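Local coordinates for protein dihydrodipicolinate synthase (PDB 3D0C) that probably catalyses the condensation of pyruvate with aspartate semialdehyde to give 4-hydroxy-tetrahydrodipicolinate, a step of lysine biosynthesis, at residues D152-L157 and I166-N171; Q174-V179 and Y204-V209; M268-L273 and L291-L296; V39-Q44 and V218-S223. The protein carries 1 engineered substitution. All blocks are in the same frame, centred on the assembly; numbering follows the deposited sequence.

Interaction 1: residues D152-L157 and I166-N171; sequences DVIKEL and IKYAIN
The ring of Y168 receives I154 at its edge: the terminal methyl CD1 of I154 lies near the ring plane, 3.7 Å from Y168 CE1 and 3.8 Å from Y168 CD1. Helix 173-182 also packs against the tyrosine, through R175 and V179 among others, and Y168 OH is hydrogen-bonded to OD1 of D151, just ahead of helix 152-157. The contact belongs to a beta-alpha-beta unit of the TIM barrel, in which strand 140-144 leads through helix 152-157 into strand 163-168, and it seats the helix on the strand that follows it. I154 carries the helix side of the contact alone. Its CG1 is anti to the carbonyl carbon (chi1 -69°) and the chain runs on extended, which carries CD1 forward to the tyrosine, while the other branch, CG2, settles on I166. An alanine at I154 would remove both branches and would probably leave the Y168 edge and the I166 side chain facing a gap beneath the helix. All three residues are buried. Between I166 and Y168 the strand carries K167, the predicted Schiff-base lysine, whose side chain turns to the other side of the strand, away from the helix. The two isoleucines mesh branch to branch, I154 CD1 lying 3.9 Å from I166 CG2 and I154 CG2 lying 4.0 Å from I166 CG1.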
loop_
_atom_site.group_PDB
_atom_site.type_symbol
_atom_site.label_atom_id
_atom_site.label_comp_id
_atom_site.label_asym_id
_atom_site.label_seq_id
_atom_site.Cartn_x
_atom_site.Cartn_y
_atom_site.Cartn_z
ATOM N N ASP A 152 5.114 -12.015 -16.721
ATOM C CA ASP A 152 4.337 -13.197 -17.085
ATOM C C ASP A 152 2.958 -13.174 -16.418
ATOM O O ASP A 152 2.060 -13.905 -16.821
ATOM C CB ASP A 152 5.070 -14.477 -16.693
ATOM C CG ASP A 152 6.321 -14.723 -17.523
ATOM O OD1 ASP A 152 6.408 -14.250 -18.681
ATOM O OD2 ASP A 152 7.218 -15.419 -17.010
ATOM N N VAL A 153 2.799 -12.351 -15.383
ATOM C CA VAL A 153 1.506 -12.224 -14.707
ATOM C C VAL A 153 0.545 -11.637 -15.741
ATOM O O VAL A 153 -0.599 -12.078 -15.883
ATOM C CB VAL A 153 1.577 -11.249 -13.507
ATOM C CG1 VAL A 153 0.163 -10.922 -12.999
ATOM C CG2 VAL A 153 2.418 -11.855 -12.400
ATOM N N ILE A 154 1.039 -10.628 -16.455
ATOM C CA ILE A 154 0.274 -9.962 -17.495
ATOM C C ILE A 154 -0.002 -10.946 -18.638
ATOM O O ILE A 154 -1.135 -11.065 -19.101
ATOM C CB ILE A 154 1.049 -8.737 -18.059
ATOM C CG1 ILE A 154 1.124 -7.626 -17.007
ATOM C CG2 ILE A 154 0.377 -8.229 -19.324
ATOM C CD1 ILE A 154 2.051 -6.481 -17.387
ATOM N N LYS A 155 1.042 -11.640 -19.084
ATOM C CA LYS A 155 0.931 -12.608 -20.178
ATOM C C LYS A 155 -0.116 -13.676 -19.876
ATOM O O LYS A 155 -0.919 -14.044 -20.739
ATOM C CB LYS A 155 2.295 -13.261 -20.435
ATOM C CG LYS A 155 3.346 -12.278 -20.953
ATOM C CD LYS A 155 4.756 -12.863 -20.967
ATOM C CE LYS A 155 4.863 -14.085 -21.862
ATOM N NZ LYS A 155 6.271 -14.580 -21.914
ATOM N N GLU A 156 -0.100 -14.161 -18.642
ATOM C CA GLU A 156 -1.043 -15.173 -18.178
ATOM C C GLU A 156 -2.496 -14.692 -18.236
ATOM O O GLU A 156 -3.398 -15.440 -18.619
ATOM C CB GLU A 156 -0.701 -15.559 -16.737
ATOM C CG GLU A 156 -1.812 -16.265 -15.997
ATOM C CD GLU A 156 -1.719 -17.765 -16.112
ATOM O OE1 GLU A 156 -1.639 -18.270 -17.253
ATOM O OE2 GLU A 156 -1.726 -18.440 -15.059
ATOM N N LEU A 157 -2.719 -13.437 -17.864
ATOM C CA LEU A 157 -4.065 -12.870 -17.833
ATOM C C LEU A 157 -4.601 -12.265 -19.129
ATOM O O LEU A 157 -5.817 -12.186 -19.323
ATOM C CB LEU A 157 -4.133 -11.806 -16.739
ATOM C CG LEU A 157 -3.819 -12.273 -15.318
ATOM C CD1 LEU A 157 -3.647 -11.063 -14.416
ATOM C CD2 LEU A 157 -4.935 -13.173 -14.819
ATOM N N ILE A 166 -3.671 -2.582 -19.874
ATOM C CA ILE A 166 -2.665 -2.595 -18.820
ATOM C C ILE A 166 -2.052 -1.205 -18.750
ATOM O O ILE A 166 -1.514 -0.712 -19.745
ATOM C CB ILE A 166 -1.490 -3.566 -19.102
ATOM C CG1 ILE A 166 -1.993 -4.997 -19.299
ATOM C CG2 ILE A 166 -0.516 -3.533 -17.925
ATOM C CD1 ILE A 166 -2.597 -5.612 -18.050
ATOM N N LYS A 167 -2.164 -0.559 -17.592
ATOM C CA LYS A 167 -1.524 0.734 -17.404
ATOM C C LYS A 167 -0.164 0.322 -16.849
ATOM O O LYS A 167 0.001 0.149 -15.641
ATOM C CB LYS A 167 -2.283 1.604 -16.392
ATOM C CG LYS A 167 -3.459 2.338 -16.990
ATOM C CD LYS A 167 -4.122 3.230 -15.955
ATOM C CE LYS A 167 -5.182 4.102 -16.590
ATOM N NZ LYS A 167 -6.270 3.282 -17.195
ATOM N N TYR A 168 0.794 0.129 -17.753
ATOM C CA TYR A 168 2.134 -0.311 -17.376
ATOM C C TYR A 168 2.892 0.842 -16.735
ATOM O O TYR A 168 3.173 1.849 -17.387
ATOM C CB TYR A 168 2.899 -0.817 -18.604
ATOM C CG TYR A 168 4.022 -1.776 -18.260
ATOM C CD1 TYR A 168 3.754 -3.121 -17.996
ATOM C CD2 TYR A 168 5.343 -1.336 -18.159
ATOM C CE1 TYR A 168 4.771 -4.004 -17.639
ATOM C CE2 TYR A 168 6.370 -2.214 -17.798
ATOM C CZ TYR A 168 6.075 -3.544 -17.539
ATOM O OH TYR A 168 7.075 -4.418 -17.175
ATOM N N ALA A 169 3.238 0.687 -15.463
ATOM C CA ALA A 169 3.924 1.746 -14.740
ATOM C C ALA A 169 5.313 1.414 -14.217
ATOM O O ALA A 169 5.746 1.985 -13.221
ATOM C CB ALA A 169 3.035 2.244 -13.587
ATOM N N ILE A 170 6.006 0.488 -14.871
ATOM C CA ILE A 170 7.372 0.149 -14.478
ATOM C C ILE A 170 8.253 0.836 -15.534
ATOM O O ILE A 170 8.199 0.473 -16.708
ATOM C CB ILE A 170 7.598 -1.381 -14.510
ATOM C CG1 ILE A 170 6.703 -2.054 -13.458
ATOM C CG2 ILE A 170 9.071 -1.702 -14.254
ATOM C CD1 ILE A 170 6.737 -3.583 -13.478
ATOM N N ASN A 171 9.040 1.834 -15.129
ATOM C CA ASN A 171 9.866 2.550 -16.095
ATOM C C ASN A 171 11.120 1.814 -16.547
ATOM O O ASN A 171 12.239 2.318 -16.457
ATOM C CB ASN A 171 10.203 3.951 -15.573
ATOM C CG ASN A 171 8.967 4.832 -15.466
ATOM O OD1 ASN A 171 8.056 4.744 -16.300
ATOM N ND2 ASN A 171 8.929 5.688 -14.451
#

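Interaction 2: residues Q174-V179 and Y204-V209; sequences QRVTQV and YHAGAV
A206 fits its single methyl group against two consecutive residues of helix 173-182, V176 and T177, and it has more surface buried here than either of them. The backbones come close together, with the CA atoms of T177 and A206 only 5.2 Å apart, a spacing that a side chain as small as alanine's permits. The nearest atom to the methyl is a polar one: T177 OG1 stands 3.4 Å from A206 CB. That hydroxyl is engaged within its own helix, where it is hydrogen-bonded to the carbonyl oxygen of I173 one turn earlier. Its first torsion (chi1 -58°) sets OG1 beside the backbone N, from where this carbonyl can be reached, so the alanine meets an oxygen that already has a polar partner.

In the TIM barrel these are the successive outer helices 173-182 and 196-206, linked through strand 190-193, and they touch near the C-terminal end of the second. There G207 takes a positive phi and closes a Schellman motif, its N bonded to Y204 O at 3.0 Å. V176 makes the purely apolar part of the contact, with CG1 4.1 Å from A206 CB. This methyl lies between the backbone N and the carbonyl carbon (chi1 65°), while CG2 is turned inward to Y168 of strand 163-168. F203, from the preceding turn of helix 196-206, also packs on V176.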
loop_
_atom_site.group_PDB
_atom_site.type_symbol
_atom_site.label_atom_id
_atom_site.label_comp_id
_atom_site.label_asym_id
_atom_site.label_seq_id
_atom_site.Cartn_x
_atom_site.Cartn_y
_atom_site.Cartn_z
ATOM N N GLN A 174 13.152 -1.833 -21.397
ATOM C CA GLN A 174 13.423 -3.159 -21.954
ATOM C C GLN A 174 12.197 -4.042 -21.682
ATOM O O GLN A 174 11.701 -4.732 -22.574
ATOM C CB GLN A 174 14.649 -3.794 -21.294
ATOM C CG GLN A 174 15.974 -3.052 -21.477
ATOM C CD GLN A 174 16.497 -3.092 -22.906
ATOM O OE1 GLN A 174 16.180 -4.002 -23.676
ATOM N NE2 GLN A 174 17.319 -2.109 -23.261
ATOM N N ARG A 175 11.721 -4.024 -20.438
ATOM C CA ARG A 175 10.565 -4.824 -20.044
ATOM C C ARG A 175 9.287 -4.430 -20.765
ATOM O O ARG A 175 8.507 -5.296 -21.167
ATOM C CB ARG A 175 10.319 -4.728 -18.531
ATOM C CG ARG A 175 11.252 -5.582 -17.701
ATOM C CD ARG A 175 10.922 -5.536 -16.213
ATOM N NE ARG A 175 9.611 -6.097 -15.892
ATOM C CZ ARG A 175 9.216 -6.401 -14.658
ATOM N NH1 ARG A 175 10.035 -6.198 -13.633
ATOM N NH2 ARG A 175 8.008 -6.901 -14.442
ATOM N N VAL A 176 9.055 -3.129 -20.924
ATOM C CA VAL A 176 7.837 -2.702 -21.584
ATOM C C VAL A 176 7.815 -3.168 -23.023
ATOM O O VAL A 176 6.770 -3.575 -23.534
ATOM C CB VAL A 176 7.641 -1.162 -21.536
ATOM C CG1 VAL A 176 8.725 -0.447 -22.320
ATOM C CG2 VAL A 176 6.269 -0.819 -22.091
ATOM N N THR A 177 8.972 -3.126 -23.677
ATOM C CA THR A 177 9.062 -3.570 -25.065
ATOM C C THR A 177 8.824 -5.080 -25.142
ATOM O O THR A 177 8.093 -5.557 -26.005
ATOM C CB THR A 177 10.446 -3.235 -25.659
ATOM O OG1 THR A 177 10.667 -1.820 -25.571
ATOM C CG2 THR A 177 10.526 -3.663 -27.121
ATOM N N GLN A 178 9.439 -5.830 -24.235
ATOM C CA GLN A 178 9.273 -7.280 -24.226
ATOM C C GLN A 178 7.822 -7.731 -24.023
ATOM O O GLN A 178 7.277 -8.481 -24.839
ATOM C CB GLN A 178 10.135 -7.900 -23.135
ATOM C CG GLN A 178 11.629 -7.800 -23.377
ATOM C CD GLN A 178 12.416 -8.035 -22.102
ATOM O OE1 GLN A 178 11.942 -8.709 -21.182
ATOM N NE2 GLN A 178 13.624 -7.487 -22.038
ATOM N N VAL A 179 7.193 -7.281 -22.941
ATOM C CA VAL A 179 5.820 -7.694 -22.673
ATOM C C VAL A 179 4.863 -7.345 -23.820
ATOM O O VAL A 179 3.999 -8.148 -24.177
ATOM C CB VAL A 179 5.297 -7.107 -21.326
ATOM C CG1 VAL A 179 5.065 -5.615 -21.443
ATOM C CG2 VAL A 179 4.024 -7.817 -20.919
ATOM N N TYR A 204 5.774 4.975 -26.185
ATOM C CA TYR A 204 5.137 4.996 -27.500
ATOM C C TYR A 204 6.031 4.378 -28.553
ATOM O O TYR A 204 5.574 3.598 -29.391
ATOM C CB TYR A 204 4.790 6.428 -27.915
ATOM C CG TYR A 204 3.341 6.775 -27.707
ATOM C CD1 TYR A 204 2.815 6.902 -26.422
ATOM C CD2 TYR A 204 2.484 6.952 -28.794
ATOM C CE1 TYR A 204 1.470 7.198 -26.218
ATOM C CE2 TYR A 204 1.133 7.247 -28.605
ATOM C CZ TYR A 204 0.634 7.370 -27.313
ATOM O OH TYR A 204 -0.693 7.661 -27.099
ATOM N N HIS A 205 7.308 4.733 -28.517
ATOM C CA HIS A 205 8.248 4.171 -29.469
ATOM C C HIS A 205 8.280 2.656 -29.284
ATOM O O HIS A 205 8.509 1.915 -30.241
ATOM C CB HIS A 205 9.649 4.749 -29.257
ATOM C CG HIS A 205 10.699 4.089 -30.090
ATOM N ND1 HIS A 205 10.717 4.169 -31.468
ATOM C CD2 HIS A 205 11.743 3.298 -29.749
ATOM C CE1 HIS A 205 11.722 3.456 -31.936
ATOM N NE2 HIS A 205 12.362 2.914 -30.914
ATOM N N ALA A 206 8.034 2.205 -28.053
ATOM C CA ALA A 206 8.042 0.779 -27.737
ATOM C C ALA A 206 6.756 0.064 -28.161
ATOM O O ALA A 206 6.744 -1.155 -28.327
ATOM C CB ALA A 206 8.299 0.574 -26.233
ATOM N N GLY A 207 5.675 0.817 -28.338
ATOM C CA GLY A 207 4.424 0.208 -28.757
ATOM C C GLY A 207 3.178 0.658 -28.010
ATOM O O GLY A 207 2.065 0.330 -28.420
ATOM N N ALA A 208 3.344 1.401 -26.918
ATOM C CA ALA A 208 2.189 1.870 -26.154
ATOM C C ALA A 208 1.278 2.701 -27.060
ATOM O O ALA A 208 1.742 3.297 -28.028
ATOM C CB ALA A 208 2.648 2.693 -24.949
ATOM N N VAL A 209 -0.013 2.736 -26.742
ATOM C CA VAL A 209 -0.985 3.464 -27.552
ATOM C C VAL A 209 -1.681 4.606 -26.820
ATOM O O VAL A 209 -2.578 5.249 -27.366
ATOM C CB VAL A 209 -2.074 2.506 -28.083
ATOM C CG1 VAL A 209 -1.425 1.364 -28.860
ATOM C CG2 VAL A 209 -2.897 1.958 -26.920
#

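Interaction 3: residues M268-L273 and L291-L296; sequences MEQLGL and LELEEL
Q270, the last residue of helix 260-270, stands opposite E294 of helix 287-303 with their CA atoms 8.0 Å apart, so the gap is bridged by a long side chain. Q270 sends its extended side chain across, CG lying beside its own backbone N, and the amide comes to rest on the aliphatic part of E294: OE1 and NE2 of Q270 are each 3.5 Å from E294 CG. Q270 OE1 also comes within 3.6 Å of E294 CA. The two side chains cross at about a right angle, and the amide plane stands 88° from the E294 carboxylate plane. On the inner side, Q270 NE2 lies 3.8 Å from CD2 of the buried L293. The contact thus consists of polar ends resting on methylene and methyl groups. Beyond Q270 the chain turns back at G272, where the G272 N to E269 O bond and the L273 N to M268 O bond end the helix; M268 O (the residue is a selenomethionine) accepts from L271 N as well, the two N-H groups coming from opposite faces of its carbonyl plane. Such a Schellman motif, with glycine at the positive-phi position, terminates a helix of the C-terminal helical region that follows the barrel in the DapA family.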
loop_
_atom_site.group_PDB
_atom_site.type_symbol
_atom_site.label_atom_id
_atom_site.label_comp_id
_atom_site.label_asym_id
_atom_site.label_seq_id
_atom_site.Cartn_x
_atom_site.Cartn_y
_atom_site.Cartn_z
HETATM N N MSE A 268 -3.360 24.392 -9.689
HETATM C CA MSE A 268 -4.721 24.748 -10.070
HETATM C C MSE A 268 -5.154 26.016 -9.338
HETATM O O MSE A 268 -5.673 26.947 -9.955
HETATM C CB MSE A 268 -5.686 23.599 -9.748
HETATM C CG MSE A 268 -5.507 22.374 -10.638
HETATM SE SE MSE A 268 -6.664 20.887 -10.162
HETATM C CE MSE A 268 -8.331 21.584 -10.850
ATOM N N GLU A 269 -4.932 26.051 -8.026
ATOM C CA GLU A 269 -5.299 27.219 -7.231
ATOM C C GLU A 269 -4.619 28.472 -7.766
ATOM O O GLU A 269 -5.260 29.506 -7.917
ATOM C CB GLU A 269 -4.922 27.018 -5.762
ATOM C CG GLU A 269 -5.840 26.079 -4.995
ATOM C CD GLU A 269 -7.271 26.589 -4.916
ATOM O OE1 GLU A 269 -7.463 27.791 -4.636
ATOM O OE2 GLU A 269 -8.209 25.790 -5.124
ATOM N N GLN A 270 -3.321 28.377 -8.045
ATOM C CA GLN A 270 -2.571 29.511 -8.574
ATOM C C GLN A 270 -3.176 29.988 -9.893
ATOM O O GLN A 270 -3.009 31.146 -10.276
ATOM C CB GLN A 270 -1.100 29.138 -8.783
ATOM C CG GLN A 270 -0.269 29.139 -7.510
ATOM C CD GLN A 270 1.204 28.890 -7.779
ATOM O OE1 GLN A 270 1.797 29.510 -8.661
ATOM N NE2 GLN A 270 1.805 27.985 -7.012
ATOM N N LEU A 271 -3.874 29.089 -10.581
ATOM C CA LEU A 271 -4.515 29.426 -11.847
ATOM C C LEU A 271 -5.978 29.792 -11.625
ATOM O O LEU A 271 -6.726 29.999 -12.577
ATOM C CB LEU A 271 -4.423 28.257 -12.835
ATOM C CG LEU A 271 -3.043 27.890 -13.397
ATOM C CD1 LEU A 271 -3.223 26.868 -14.516
ATOM C CD2 LEU A 271 -2.337 29.126 -13.935
ATOM N N GLY A 272 -6.380 29.859 -10.360
ATOM C CA GLY A 272 -7.745 30.224 -10.038
ATOM C C GLY A 272 -8.763 29.111 -10.175
ATOM O O GLY A 272 -9.964 29.373 -10.284
ATOM N N LEU A 273 -8.290 27.871 -10.181
ATOM C CA LEU A 273 -9.182 26.725 -10.294
ATOM C C LEU A 273 -9.434 26.160 -8.903
ATOM O O LEU A 273 -8.551 26.183 -8.048
ATOM C CB LEU A 273 -8.572 25.654 -11.204
ATOM C CG LEU A 273 -8.390 26.026 -12.680
ATOM C CD1 LEU A 273 -7.806 24.845 -13.438
ATOM C CD2 LEU A 273 -9.728 26.425 -13.282
ATOM N N LEU A 291 7.906 27.775 -4.384
ATOM C CA LEU A 291 8.571 28.778 -5.210
ATOM C C LEU A 291 8.916 28.199 -6.584
ATOM O O LEU A 291 8.709 28.843 -7.617
ATOM C CB LEU A 291 9.843 29.261 -4.505
ATOM C CG LEU A 291 10.726 30.275 -5.237
ATOM C CD1 LEU A 291 9.897 31.488 -5.654
ATOM C CD2 LEU A 291 11.881 30.682 -4.327
ATOM N N GLU A 292 9.429 26.973 -6.597
ATOM C CA GLU A 292 9.788 26.327 -7.855
ATOM C C GLU A 292 8.580 26.185 -8.766
ATOM O O GLU A 292 8.685 26.372 -9.981
ATOM C CB GLU A 292 10.408 24.951 -7.604
ATOM C CG GLU A 292 11.904 24.993 -7.350
ATOM C CD GLU A 292 12.573 23.647 -7.588
ATOM O OE1 GLU A 292 12.363 23.058 -8.674
ATOM O OE2 GLU A 292 13.315 23.189 -6.692
ATOM N N LEU A 293 7.432 25.859 -8.181
ATOM C CA LEU A 293 6.217 25.703 -8.965
ATOM C C LEU A 293 5.768 27.046 -9.529
ATOM O O LEU A 293 5.396 27.151 -10.702
ATOM C CB LEU A 293 5.105 25.106 -8.099
ATOM C CG LEU A 293 3.740 24.979 -8.777
ATOM C CD1 LEU A 293 3.850 24.144 -10.048
ATOM C CD2 LEU A 293 2.764 24.349 -7.807
ATOM N N GLU A 294 5.800 28.074 -8.685
ATOM C CA GLU A 294 5.393 29.410 -9.108
ATOM C C GLU A 294 6.247 29.881 -10.287
ATOM O O GLU A 294 5.735 30.470 -11.241
ATOM C CB GLU A 294 5.503 30.397 -7.936
ATOM C CG GLU A 294 4.647 30.020 -6.724
ATOM C CD GLU A 294 4.786 31.000 -5.566
ATOM O OE1 GLU A 294 5.802 31.730 -5.514
ATOM O OE2 GLU A 294 3.885 31.032 -4.700
ATOM N N GLU A 295 7.545 29.613 -10.219
ATOM C CA GLU A 295 8.461 30.006 -11.286
ATOM C C GLU A 295 8.165 29.249 -12.581
ATOM O O GLU A 295 8.260 29.817 -13.671
ATOM C CB GLU A 295 9.907 29.745 -10.871
ATOM C CG GLU A 295 10.322 30.434 -9.577
ATOM C CD GLU A 295 11.807 30.292 -9.288
ATOM O OE1 GLU A 295 12.292 29.143 -9.191
ATOM O OE2 GLU A 295 12.491 31.331 -9.160
ATOM N N LEU A 296 7.824 27.965 -12.464
ATOM C CA LEU A 296 7.507 27.166 -13.642
ATOM C C LEU A 296 6.278 27.744 -14.329
ATOM O O LEU A 296 6.241 27.869 -15.554
ATOM C CB LEU A 296 7.241 25.703 -13.261
ATOM C CG LEU A 296 6.663 24.811 -14.371
ATOM C CD1 LEU A 296 7.559 24.845 -15.600
ATOM C CD2 LEU A 296 6.527 23.385 -13.852
#

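Interaction 4: residues V39-Q44 and V218-S223; sequences VEFLLQ and VFPQKS
F41 and P220 make the apolar part of this contact. The far end of the phenyl ring reaches the proline ring, with F41 CZ and F41 CE2 each 3.7 Å from P220 CD, and P220 CG stands slightly farther off, 4.0 Å from F41 CE2. The side chains cross at about a right angle. F41 gets there with CG anti to its backbone N (chi1 178°), which swings the ring out from helix 32-44 to the start of helix 220-232. With the F41 ring cut back to an alanine's methyl, P220 CD and CG would probably lose their apolar cover from helix 32-44.

The meeting with V218 is of another kind. The V218 side chain turns away from F41 and packs on helix 260-270, and V218 O is what comes nearest the phenyl ring, 4.0 Å from F41 CZ. F219 holds the N-cap position of helix 220-232 and its O accepts from K222 N at 3.0 Å; P220 comes next, in the first turn, where its lack of an N-H costs no helical bond.

Charged groups are directed elsewhere: E40 forms a salt bridge with R81, and K222 one with D244 as well as a cation-pi contact with W300. The two helices follow the first and last strands of the TIM barrel, 15-17 and 210-213, which are neighbours where the barrel closes. The outer layer is joined here by van der Waals packing of two rings and a backbone oxygen, a contact that depends on shape and burial rather than on directional bonds.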
loop_
_atom_site.group_PDB
_atom_site.type_symbol
_atom_site.label_atom_id
_atom_site.label_comp_id
_atom_site.label_asym_id
_atom_site.label_seq_id
_atom_site.Cartn_x
_atom_site.Cartn_y
_atom_site.Cartn_z
ATOM N N VAL A 39 -14.302 17.799 -13.373
ATOM C CA VAL A 39 -14.756 16.844 -14.377
ATOM C C VAL A 39 -15.185 17.593 -15.646
ATOM O O VAL A 39 -14.865 17.176 -16.760
ATOM C CB VAL A 39 -15.941 16.000 -13.831
ATOM C CG1 VAL A 39 -16.506 15.096 -14.921
ATOM C CG2 VAL A 39 -15.467 15.155 -12.651
ATOM N N GLU A 40 -15.904 18.700 -15.470
ATOM C CA GLU A 40 -16.355 19.507 -16.608
ATOM C C GLU A 40 -15.147 20.077 -17.349
ATOM O O GLU A 40 -15.107 20.099 -18.578
ATOM C CB GLU A 40 -17.244 20.668 -16.135
ATOM C CG GLU A 40 -18.673 20.286 -15.776
ATOM C CD GLU A 40 -19.381 19.532 -16.888
ATOM O OE1 GLU A 40 -19.105 19.810 -18.074
ATOM O OE2 GLU A 40 -20.225 18.667 -16.575
ATOM N N PHE A 41 -14.170 20.545 -16.579
ATOM C CA PHE A 41 -12.945 21.117 -17.125
ATOM C C PHE A 41 -12.251 20.111 -18.030
ATOM O O PHE A 41 -11.813 20.451 -19.130
ATOM C CB PHE A 41 -12.002 21.507 -15.986
ATOM C CG PHE A 41 -10.684 22.057 -16.447
ATOM C CD1 PHE A 41 -10.554 23.400 -16.794
ATOM C CD2 PHE A 41 -9.566 21.232 -16.534
ATOM C CE1 PHE A 41 -9.327 23.913 -17.219
ATOM C CE2 PHE A 41 -8.335 21.733 -16.957
ATOM C CZ PHE A 41 -8.214 23.078 -17.300
ATOM N N LEU A 42 -12.139 18.876 -17.548
ATOM C CA LEU A 42 -11.502 17.807 -18.304
ATOM C C LEU A 42 -12.275 17.495 -19.587
ATOM O O LEU A 42 -11.687 17.348 -20.658
ATOM C CB LEU A 42 -11.395 16.551 -17.434
ATOM C CG LEU A 42 -10.418 16.638 -16.256
ATOM C CD1 LEU A 42 -10.631 15.460 -15.311
ATOM C CD2 LEU A 42 -8.985 16.659 -16.788
ATOM N N LEU A 43 -13.594 17.398 -19.484
ATOM C CA LEU A 43 -14.404 17.099 -20.658
ATOM C C LEU A 43 -14.372 18.233 -21.680
ATOM O O LEU A 43 -14.305 17.988 -22.881
ATOM C CB LEU A 43 -15.852 16.817 -20.247
ATOM C CG LEU A 43 -16.079 15.545 -19.423
ATOM C CD1 LEU A 43 -17.511 15.498 -18.927
ATOM C CD2 LEU A 43 -15.766 14.320 -20.278
ATOM N N GLN A 44 -14.419 19.471 -21.205
ATOM C CA GLN A 44 -14.409 20.626 -22.094
ATOM C C GLN A 44 -13.090 20.721 -22.843
ATOM O O GLN A 44 -13.019 21.299 -23.925
ATOM C CB GLN A 44 -14.642 21.914 -21.293
ATOM C CG GLN A 44 -14.461 23.197 -22.095
ATOM C CD GLN A 44 -15.299 23.227 -23.365
ATOM O OE1 GLN A 44 -16.524 23.083 -23.323
ATOM N NE2 GLN A 44 -14.638 23.419 -24.506
ATOM N N VAL A 218 -4.698 20.757 -15.235
ATOM C CA VAL A 218 -4.199 22.126 -15.180
ATOM C C VAL A 218 -3.904 22.729 -16.550
ATOM O O VAL A 218 -4.348 23.838 -16.856
ATOM C CB VAL A 218 -2.914 22.179 -14.347
ATOM C CG1 VAL A 218 -2.586 23.615 -13.978
ATOM C CG2 VAL A 218 -3.068 21.314 -13.116
ATOM N N PHE A 219 -3.141 22.002 -17.362
ATOM C CA PHE A 219 -2.774 22.456 -18.702
ATOM C C PHE A 219 -3.039 21.347 -19.713
ATOM O O PHE A 219 -2.116 20.833 -20.341
ATOM C CB PHE A 219 -1.285 22.833 -18.746
ATOM C CG PHE A 219 -0.968 24.137 -18.075
ATOM C CD1 PHE A 219 -1.316 25.345 -18.672
ATOM C CD2 PHE A 219 -0.323 24.159 -16.846
ATOM C CE1 PHE A 219 -1.024 26.558 -18.050
ATOM C CE2 PHE A 219 -0.027 25.365 -16.216
ATOM C CZ PHE A 219 -0.378 26.567 -16.819
ATOM N N PRO A 220 -4.312 20.967 -19.892
ATOM C CA PRO A 220 -4.653 19.903 -20.843
ATOM C C PRO A 220 -4.140 20.120 -22.270
ATOM O O PRO A 220 -3.841 19.152 -22.976
ATOM C CB PRO A 220 -6.177 19.867 -20.781
ATOM C CG PRO A 220 -6.526 21.298 -20.514
ATOM C CD PRO A 220 -5.527 21.663 -19.431
ATOM N N GLN A 221 -4.049 21.380 -22.694
ATOM C CA GLN A 221 -3.584 21.689 -24.050
ATOM C C GLN A 221 -2.151 21.198 -24.290
ATOM O O GLN A 221 -1.808 20.816 -25.407
ATOM C CB GLN A 221 -3.684 23.201 -24.335
ATOM C CG GLN A 221 -5.093 23.792 -24.110
ATOM C CD GLN A 221 -5.272 25.205 -24.682
ATOM O OE1 GLN A 221 -4.440 26.093 -24.469
ATOM N NE2 GLN A 221 -6.376 25.416 -25.399
ATOM N N LYS A 222 -1.318 21.206 -23.251
ATOM C CA LYS A 222 0.058 20.729 -23.393
ATOM C C LYS A 222 0.055 19.207 -23.537
ATOM O O LYS A 222 0.751 18.643 -24.388
ATOM C CB LYS A 222 0.900 21.128 -22.180
ATOM C CG LYS A 222 1.182 22.623 -22.073
ATOM C CD LYS A 222 2.068 22.926 -20.873
ATOM C CE LYS A 222 2.300 24.420 -20.701
ATOM N NZ LYS A 222 3.047 25.031 -21.836
ATOM N N SER A 223 -0.733 18.548 -22.693
ATOM C CA SER A 223 -0.851 17.098 -22.721
ATOM C C SER A 223 -1.369 16.639 -24.075
ATOM O O SER A 223 -0.898 15.639 -24.620
ATOM C CB SER A 223 -1.812 16.622 -21.625
ATOM O OG SER A 223 -1.322 16.959 -20.342
#

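Overall arrangement
The four contacts lie around and beyond one TIM barrel. Interactions 1 and 2 come in series on one flank, their centres about 11 Å apart, and touch where strand 163-168 leads into helix 173-182, Y168 CD2 lying 4.1 Å from V176 CG2. Interaction 4 joins segments 174 residues apart in sequence, and interactions 1 and 2 both fall between them; it brings the first and last barrel helices together on the far side from interaction 1, about 28 Å away between centres. Interaction 3 follows along the chain, among the C-terminal helices. Its centre is about 16 Å from that of interaction 4, and L271 CD1 packs 3.4 Å from V218 CG1, which joins the C-terminal helices to the closure of the barrel.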